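PDB 6OAW: WYL1 from Ruminococcus sp., which is a WYL-domain accessory protein that probably modulates the RNA-targeting Cas13d effector of Type VI-D CRISPR-Cas systems. Local coordinates for residues Ile98-Ser101 and Ser106-Ile109. Sequence-based numbering, arbitrary orientation.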
ATOM      1  N   ILE B  98     -13.857  -4.096 -22.197  1.00 42.71           N
ATOM      2  CA  ILE B  98     -13.388  -4.940 -23.331  1.00 42.62           C
ATOM      3  C   ILE B  98     -13.376  -4.097 -24.623  1.00 41.81           C
ATOM      4  O   ILE B  98     -14.374  -3.444 -24.949  1.00 41.18           O
ATOM      5  CB  ILE B  98     -14.249  -6.197 -23.457  1.00 43.30           C
ATOM      6  CG1 ILE B  98     -14.136  -7.066 -22.205  1.00 43.17           C
ATOM      7  CG2 ILE B  98     -13.891  -6.966 -24.740  1.00 42.87           C
ATOM      8  CD1 ILE B  98     -15.146  -8.211 -22.180  1.00 44.57           C
ATOM      9  N   ASP B  99     -12.259  -4.111 -25.331  1.00 41.83           N
ATOM     10  CA  ASP B  99     -12.075  -3.410 -26.629  1.00 42.19           C
ATOM     11  C   ASP B  99     -13.380  -3.456 -27.450  1.00 43.15           C
ATOM     12  O   ASP B  99     -13.798  -4.526 -27.967  1.00 41.71           O
ATOM     13  CB  ASP B  99     -10.852  -4.010 -27.321  1.00 43.15           C
ATOM     14  CG  ASP B  99     -10.617  -3.496 -28.722  1.00 44.20           C
ATOM     15  OD1 ASP B  99     -11.319  -2.526 -29.092  1.00 43.16           O
ATOM     16  OD2 ASP B  99      -9.796  -4.133 -29.448  1.00 46.48           O
ATOM     17  N   ASP B 100     -13.986  -2.293 -27.592  1.00 44.07           N
ATOM     18  CA  ASP B 100     -15.260  -2.055 -28.308  1.00 46.65           C
ATOM     19  C   ASP B 100     -15.136  -2.447 -29.792  1.00 45.67           C
ATOM     20  O   ASP B 100     -16.181  -2.764 -30.383  1.00 45.38           O
ATOM     21  CB  ASP B 100     -15.627  -0.583 -28.130  1.00 49.75           C
ATOM     22  CG  ASP B 100     -16.986  -0.198 -28.641  1.00 54.79           C
ATOM     23  OD1 ASP B 100     -17.850  -1.091 -28.795  1.00 55.39           O
ATOM     24  OD2 ASP B 100     -17.151   1.013 -28.879  1.00 65.16           O
ATOM     25  N   SER B 101     -13.934  -2.408 -30.376  1.00 43.82           N
ATOM     26  CA  SER B 101     -13.712  -2.631 -31.830  1.00 44.34           C
ATOM     27  C   SER B 101     -13.790  -4.128 -32.201  1.00 44.98           C
ATOM     28  O   SER B 101     -13.812  -4.416 -33.395  1.00 44.62           O
ATOM     29  CB  SER B 101     -12.404  -2.026 -32.267  1.00 43.97           C
ATOM     30  OG  SER B 101     -11.295  -2.723 -31.708  1.00 41.37           O
ATOM     31  N   SER B 106     -15.760 -12.642 -30.607  1.00 44.18           N
ATOM     32  CA  SER B 106     -14.511 -12.380 -29.843  1.00 44.34           C
ATOM     33  C   SER B 106     -14.869 -11.856 -28.462  1.00 43.34           C
ATOM     34  O   SER B 106     -14.301 -12.351 -27.499  1.00 44.30           O
ATOM     35  CB  SER B 106     -13.576 -11.451 -30.566  1.00 43.38           C
ATOM     36  OG  SER B 106     -13.113 -12.097 -31.735  1.00 44.89           O
ATOM     37  N   LYS B 107     -15.771 -10.888 -28.374  1.00 44.47           N
ATOM     38  CA  LYS B 107     -16.188 -10.312 -27.063  1.00 46.38           C
ATOM     39  C   LYS B 107     -16.785 -11.413 -26.172  1.00 46.47           C
ATOM     40  O   LYS B 107     -16.436 -11.443 -25.009  1.00 45.06           O
ATOM     41  CB  LYS B 107     -17.208  -9.187 -27.242  1.00 47.45           C
ATOM     42  CG  LYS B 107     -16.647  -7.924 -27.853  1.00 48.23           C
ATOM     43  CD  LYS B 107     -17.665  -6.802 -27.951  1.00 51.02           C
ATOM     44  CE  LYS B 107     -17.064  -5.544 -28.565  1.00 51.57           C
ATOM     45  NZ  LYS B 107     -18.103  -4.611 -29.064  1.00 52.47           N
ATOM     46  N   GLU B 108     -17.644 -12.284 -26.707  1.00 48.21           N
ATOM     47  CA  GLU B 108     -18.266 -13.382 -25.909  1.00 50.41           C
ATOM     48  C   GLU B 108     -17.150 -14.290 -25.357  1.00 49.86           C
ATOM     49  O   GLU B 108     -17.192 -14.662 -24.154  1.00 47.73           O
ATOM     50  CB  GLU B 108     -19.346 -14.117 -26.717  1.00 52.29           C
ATOM     51  CG  GLU B 108     -20.612 -13.267 -26.937  1.00 54.09           C
ATOM     52  CD  GLU B 108     -21.243 -12.765 -25.634  1.00 55.92           C
ATOM     53  OE1 GLU B 108     -21.381 -13.584 -24.697  1.00 57.36           O
ATOM     54  OE2 GLU B 108     -21.507 -11.545 -25.512  1.00 56.86           O
ATOM     55  N   ILE B 109     -16.133 -14.585 -26.162  1.00 47.34           N
ATOM     56  CA  ILE B 109     -14.996 -15.418 -25.687  1.00 46.40           C
ATOM     57  C   ILE B 109     -14.224 -14.668 -24.593  1.00 44.57           C
ATOM     58  O   ILE B 109     -13.839 -15.304 -23.595  1.00 44.61           O
ATOM     59  CB  ILE B 109     -14.137 -15.869 -26.870  1.00 46.50           C
ATOM     60  CG1 ILE B 109     -14.919 -16.903 -27.696  1.00 47.13           C
ATOM     61  CG2 ILE B 109     -12.802 -16.411 -26.389  1.00 45.42           C
ATOM     62  CD1 ILE B 109     -14.429 -17.050 -29.100  1.00 48.33           C
TER
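Lys107 reaches from the first turn of helix 104-122 to the loop just before it and grips Asp100 twice. Its ammonium donates a hydrogen bond to the backbone carbonyl, NZ lying 3.0 Å from Asp100 O, above the carbonyl plane with a C=O...N angle of 119°. The same NZ forms a longer salt bridge, 3.5 Å, with Asp100 OD1. With CG of Asp100 anti to the backbone N (chi1 -172°), the carboxylate swings back beside its own carbonyl, and one ammonium can serve both oxygens. Next to the ammonium, the methylene CE of Lys107 packs 3.5 Å from Asp99 O. Lysine suits this place because its chain, extended beyond CG, reaches across to the Asp100 carbonyl and carboxylate and ends in a charge with several N-H groups to share. Cut back to an alanine, this position is likely to leave Asp100 O without its ammonium donor and the carboxylate without its cationic mate.

Within the loop, Asp99 closes an Asx turn: its OD1 accepts from Ser101 N at 2.9 Å and from Ser101 OG at 2.6 Å, both on the same face of the carboxylate. Ser101 N belongs to the same peptide group as Asp100 O, so the turn probably holds that peptide in place for the lysine.

The rest of the contact is made by carbon. The aliphatic part of Lys107 runs past the loop, CG lying 4.3 Å from Ile98 CG2. Ile98, branched and buried, also packs on Ile110, Lys111 and Leu114, joining the connection after helix 92-96 to the side of helix 104-122, whose Ser106 and Ile109 pack against Ile109 and Ser106 of the second subunit.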